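Local coordinates for protein 2-Keto-3-deoxy-(6-phospho-)gluconate aldolase (Thermoproteus tenax, PDB 2R91) that is an aldolase with a TIM-barrel fold, a member of the dihydrodipicolinate synthetase family, at residues S196-I208 with A220-E232. Residues are numbered along the deposited sequence; the frame is centred on the assembly and turned at random.
Sequences SSANYLPELLAGI and ARSLQFLLDEIVE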
loop_
_atom_site.group_PDB
_atom_site.type_symbol
_atom_site.label_atom_id
_atom_site.label_comp_id
_atom_site.label_asym_id
_atom_site.label_seq_id
_atom_site.Cartn_x
_atom_site.Cartn_y
_atom_site.Cartn_z
ATOM N N SER A 196 17.318 -13.795 -9.868
ATOM C CA SER A 196 16.981 -14.116 -11.264
ATOM C C SER A 196 18.137 -13.919 -12.235
ATOM O O SER A 196 18.253 -14.644 -13.227
ATOM C CB SER A 196 15.776 -13.274 -11.711
ATOM O OG SER A 196 16.155 -11.896 -11.865
ATOM N N SER A 197 19.013 -12.944 -11.954
ATOM C CA SER A 197 20.163 -12.693 -12.827
ATOM C C SER A 197 21.214 -13.822 -12.844
ATOM O O SER A 197 22.112 -13.816 -13.692
ATOM C CB SER A 197 20.874 -11.372 -12.446
ATOM O OG SER A 197 21.297 -11.414 -11.105
ATOM N N ALA A 198 21.134 -14.778 -11.922
ATOM C CA ALA A 198 21.992 -15.967 -12.065
ATOM C C ALA A 198 21.694 -16.727 -13.359
ATOM O O ALA A 198 22.513 -17.522 -13.806
ATOM C CB ALA A 198 21.900 -16.887 -10.847
ATOM N N ASN A 199 20.532 -16.488 -13.958
ATOM C CA ASN A 199 20.264 -17.059 -15.272
ATOM C C ASN A 199 21.145 -16.492 -16.372
ATOM O O ASN A 199 21.620 -17.229 -17.222
ATOM C CB ASN A 199 18.804 -16.866 -15.690
ATOM C CG ASN A 199 17.882 -17.785 -14.941
ATOM O OD1 ASN A 199 17.817 -18.979 -15.247
ATOM N ND2 ASN A 199 17.213 -17.256 -13.920
ATOM N N TYR A 200 21.293 -15.163 -16.398
ATOM C CA TYR A 200 21.945 -14.515 -17.545
ATOM C C TYR A 200 23.343 -13.998 -17.266
ATOM O O TYR A 200 24.124 -13.869 -18.197
ATOM C CB TYR A 200 21.062 -13.412 -18.149
ATOM C CG TYR A 200 20.464 -12.405 -17.162
ATOM C CD1 TYR A 200 21.150 -11.241 -16.813
ATOM C CD2 TYR A 200 19.170 -12.581 -16.656
ATOM C CE1 TYR A 200 20.571 -10.297 -15.930
ATOM C CE2 TYR A 200 18.589 -11.660 -15.789
ATOM C CZ TYR A 200 19.296 -10.507 -15.444
ATOM O OH TYR A 200 18.722 -9.596 -14.581
ATOM N N LEU A 201 23.658 -13.701 -16.005
ATOM C CA LEU A 201 24.991 -13.209 -15.633
ATOM C C LEU A 201 25.527 -13.832 -14.357
ATOM O O LEU A 201 25.919 -13.124 -13.416
ATOM C CB LEU A 201 25.012 -11.648 -15.527
ATOM C CG LEU A 201 25.069 -10.968 -16.884
ATOM C CD1 LEU A 201 24.669 -9.468 -16.793
ATOM C CD2 LEU A 201 26.475 -11.153 -17.498
ATOM N N PRO A 202 25.588 -15.184 -14.318
ATOM C CA PRO A 202 26.119 -15.844 -13.127
ATOM C C PRO A 202 27.548 -15.378 -12.838
ATOM O O PRO A 202 27.932 -15.296 -11.682
ATOM C CB PRO A 202 26.119 -17.354 -13.532
ATOM C CG PRO A 202 26.091 -17.363 -15.049
ATOM C CD PRO A 202 25.190 -16.151 -15.362
ATOM N N GLU A 203 28.328 -15.107 -13.884
ATOM C CA GLU A 203 29.725 -14.706 -13.677
ATOM C C GLU A 203 29.808 -13.337 -13.003
ATOM O O GLU A 203 30.752 -13.062 -12.302
ATOM C CB GLU A 203 30.534 -14.731 -14.976
ATOM C CG GLU A 203 30.032 -13.833 -16.128
ATOM C CD GLU A 203 28.965 -14.508 -17.029
ATOM O OE1 GLU A 203 27.915 -14.894 -16.539
ATOM O OE2 GLU A 203 29.187 -14.656 -18.247
ATOM N N LEU A 204 28.807 -12.485 -13.225
ATOM C CA LEU A 204 28.721 -11.200 -12.506
ATOM C C LEU A 204 28.425 -11.406 -11.024
ATOM O O LEU A 204 29.029 -10.754 -10.149
ATOM C CB LEU A 204 27.684 -10.274 -13.164
ATOM C CG LEU A 204 27.601 -8.780 -12.731
ATOM C CD1 LEU A 204 26.762 -7.961 -13.685
ATOM C CD2 LEU A 204 26.981 -8.636 -11.370
ATOM N N LEU A 205 27.499 -12.314 -10.702
ATOM C CA LEU A 205 27.167 -12.565 -9.303
ATOM C C LEU A 205 28.378 -13.148 -8.584
ATOM O O LEU A 205 28.633 -12.832 -7.435
ATOM C CB LEU A 205 25.962 -13.531 -9.172
ATOM C CG LEU A 205 24.645 -13.130 -9.855
ATOM C CD1 LEU A 205 23.506 -14.020 -9.293
ATOM C CD2 LEU A 205 24.318 -11.638 -9.642
ATOM N N ALA A 206 29.094 -14.041 -9.264
ATOM C CA ALA A 206 30.311 -14.649 -8.695
ATOM C C ALA A 206 31.369 -13.561 -8.501
ATOM O O ALA A 206 32.068 -13.559 -7.504
ATOM C CB ALA A 206 30.840 -15.772 -9.620
ATOM N N GLY A 207 31.469 -12.645 -9.456
ATOM C CA GLY A 207 32.371 -11.483 -9.309
ATOM C C GLY A 207 32.021 -10.644 -8.087
ATOM O O GLY A 207 32.906 -10.240 -7.325
ATOM N N ILE A 208 30.730 -10.403 -7.866
ATOM C CA ILE A 208 30.323 -9.678 -6.650
ATOM C C ILE A 208 30.714 -10.430 -5.393
ATOM O O ILE A 208 31.257 -9.848 -4.450
ATOM C CB ILE A 208 28.801 -9.394 -6.640
ATOM C CG1 ILE A 208 28.441 -8.465 -7.807
ATOM C CG2 ILE A 208 28.371 -8.817 -5.269
ATOM C CD1 ILE A 208 26.928 -8.136 -7.907
ATOM N N ALA A 220 32.508 -4.608 -5.762
ATOM C CA ALA A 220 31.210 -5.298 -5.552
ATOM C C ALA A 220 30.050 -4.348 -5.818
ATOM O O ALA A 220 29.092 -4.683 -6.528
ATOM C CB ALA A 220 31.102 -5.816 -4.123
ATOM N N ARG A 221 30.131 -3.150 -5.220
ATOM C CA ARG A 221 29.101 -2.153 -5.418
ATOM C C ARG A 221 29.004 -1.696 -6.872
ATOM O O ARG A 221 27.919 -1.507 -7.407
ATOM C CB ARG A 221 29.350 -0.939 -4.511
ATOM C CG ARG A 221 28.203 0.059 -4.513
ATOM C CD ARG A 221 28.351 1.001 -3.312
ATOM N NE ARG A 221 29.544 1.830 -3.446
ATOM C CZ ARG A 221 30.246 2.305 -2.415
ATOM N NH1 ARG A 221 29.892 2.040 -1.161
ATOM N NH2 ARG A 221 31.296 3.072 -2.641
ATOM N N SER A 222 30.143 -1.503 -7.519
ATOM C CA SER A 222 30.145 -1.132 -8.917
ATOM C C SER A 222 29.502 -2.196 -9.831
ATOM O O SER A 222 28.737 -1.861 -10.738
ATOM C CB SER A 222 31.570 -0.876 -9.391
ATOM O OG SER A 222 31.536 -0.600 -10.786
ATOM N N LEU A 223 29.851 -3.462 -9.610
ATOM C CA LEU A 223 29.223 -4.576 -10.334
ATOM C C LEU A 223 27.708 -4.591 -10.079
ATOM O O LEU A 223 26.932 -4.742 -11.004
ATOM C CB LEU A 223 29.843 -5.916 -9.897
ATOM C CG LEU A 223 31.305 -6.118 -10.329
ATOM C CD1 LEU A 223 31.833 -7.415 -9.779
ATOM C CD2 LEU A 223 31.422 -6.075 -11.851
ATOM N N GLN A 224 27.313 -4.440 -8.820
ATOM C CA GLN A 224 25.887 -4.308 -8.475
ATOM C C GLN A 224 25.148 -3.226 -9.261
ATOM O O GLN A 224 24.013 -3.430 -9.751
ATOM C CB GLN A 224 25.711 -4.080 -6.978
ATOM C CG GLN A 224 24.213 -3.945 -6.550
ATOM C CD GLN A 224 23.466 -5.267 -6.701
ATOM O OE1 GLN A 224 22.624 -5.441 -7.596
ATOM N NE2 GLN A 224 23.777 -6.192 -5.844
ATOM N N PHE A 225 25.766 -2.058 -9.389
ATOM C CA PHE A 225 25.100 -0.962 -10.070
ATOM C C PHE A 225 24.962 -1.264 -11.565
ATOM O O PHE A 225 23.956 -0.928 -12.189
ATOM C CB PHE A 225 25.871 0.357 -9.861
ATOM C CG PHE A 225 25.750 0.927 -8.463
ATOM C CD1 PHE A 225 24.676 0.586 -7.633
ATOM C CD2 PHE A 225 26.708 1.848 -7.990
ATOM C CE1 PHE A 225 24.568 1.130 -6.318
ATOM C CE2 PHE A 225 26.608 2.392 -6.703
ATOM C CZ PHE A 225 25.534 2.042 -5.871
ATOM N N LEU A 226 25.975 -1.903 -12.134
ATOM C CA LEU A 226 25.892 -2.345 -13.525
ATOM C C LEU A 226 24.727 -3.323 -13.735
ATOM O O LEU A 226 23.977 -3.224 -14.702
ATOM C CB LEU A 226 27.198 -3.023 -13.919
ATOM C CG LEU A 226 27.465 -3.060 -15.407
ATOM C CD1 LEU A 226 27.711 -1.570 -15.947
ATOM C CD2 LEU A 226 28.650 -3.958 -15.682
ATOM N N LEU A 227 24.598 -4.279 -12.826
ATOM C CA LEU A 227 23.453 -5.210 -12.834
ATOM C C LEU A 227 22.110 -4.482 -12.725
ATOM O O LEU A 227 21.164 -4.785 -13.475
ATOM C CB LEU A 227 23.584 -6.209 -11.671
ATOM C CG LEU A 227 22.383 -7.184 -11.492
ATOM C CD1 LEU A 227 22.116 -7.974 -12.797
ATOM C CD2 LEU A 227 22.596 -8.125 -10.301
ATOM N N ASP A 228 22.014 -3.523 -11.793
ATOM C CA ASP A 228 20.789 -2.713 -11.638
ATOM C C ASP A 228 20.348 -2.040 -12.948
ATOM O O ASP A 228 19.163 -2.015 -13.281
ATOM C CB ASP A 228 20.977 -1.658 -10.528
ATOM C CG ASP A 228 21.183 -2.284 -9.169
ATOM O OD1 ASP A 228 20.762 -3.458 -8.984
ATOM O OD2 ASP A 228 21.730 -1.600 -8.275
ATOM N N GLU A 229 21.309 -1.514 -13.709
ATOM C CA GLU A 229 20.997 -0.846 -14.975
ATOM C C GLU A 229 20.402 -1.832 -15.960
ATOM O O GLU A 229 19.501 -1.503 -16.717
ATOM C CB GLU A 229 22.266 -0.296 -15.606
ATOM C CG GLU A 229 22.907 0.846 -14.822
ATOM C CD GLU A 229 24.225 1.338 -15.462
ATOM O OE1 GLU A 229 24.488 1.040 -16.681
ATOM O OE2 GLU A 229 24.985 2.025 -14.729
ATOM N N ILE A 230 20.934 -3.049 -15.950
ATOM C CA ILE A 230 20.450 -4.101 -16.864
ATOM C C ILE A 230 19.045 -4.523 -16.461
ATOM O O ILE A 230 18.145 -4.579 -17.287
ATOM C CB ILE A 230 21.439 -5.303 -16.879
ATOM C CG1 ILE A 230 22.745 -4.908 -17.600
ATOM C CG2 ILE A 230 20.786 -6.534 -17.571
ATOM C CD1 ILE A 230 23.951 -5.846 -17.301
ATOM N N VAL A 231 18.851 -4.813 -15.180
ATOM C CA VAL A 231 17.509 -5.098 -14.647
ATOM C C VAL A 231 16.459 -4.001 -14.972
ATOM O O VAL A 231 15.320 -4.294 -15.412
ATOM C CB VAL A 231 17.583 -5.316 -13.124
ATOM C CG1 VAL A 231 16.189 -5.459 -12.495
ATOM C CG2 VAL A 231 18.453 -6.570 -12.825
ATOM N N GLU A 232 16.855 -2.748 -14.762
ATOM C CA GLU A 232 16.009 -1.603 -15.065
ATOM C C GLU A 232 15.552 -1.585 -16.523
ATOM O O GLU A 232 14.377 -1.378 -16.786
ATOM C CB GLU A 232 16.733 -0.295 -14.668
ATOM C CG GLU A 232 16.610 -0.018 -13.181
ATOM C CD GLU A 232 17.686 0.917 -12.620
ATOM O OE1 GLU A 232 18.312 1.672 -13.396
ATOM O OE2 GLU A 232 17.892 0.866 -11.375
#
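Leu227 on helix 220-232 meets both residues 196-201 and helix 202-208, and so illustrates how one leucine can span a helix and the residues leading into it. With CG anti to the backbone N (chi1 175°), its two methyls are carried to Ser197: CD1 lies 3.6 Å from Ser197 CB, and CD2 is 3.6 Å from Ser197 OG. CD2 also touches Leu205 CD2, while both methyls of Leu204 pack against the Leu227 CB. Further along, the side chains of Ile208 and Leu223 lie alongside one another, pointing opposite ways, Ile208 CG1 reaching 3.6 Å from Leu223 CB. Leu223 CD1 comes within 3.7 Å of Gly207 C, resting on bare backbone. At the other end Leu201 and Ile230 meet tip to tip, CD1 to CD1 at 3.7 Å, and the Tyr200 ring passes obliquely by Ile230 CG2, bringing OH to 3.5 Å from Val231 CG2.

Phe250 of helix 239-251 touches both Leu201 and Ile230. Segments 202-208 and 220-232 run roughly antiparallel (153°); the helices they belong to, 202-213 and 217-237, are joined by a short connection and follow the eighth barrel strand. No hydrogen bond crosses between the segments, so the pairing rests on buried apolar surface, with the buried Ser197 and Tyr200 hydroxyls, which lie against methyls of the second helix, hydrogen-bonded to Asp179 and Tyr239 respectively.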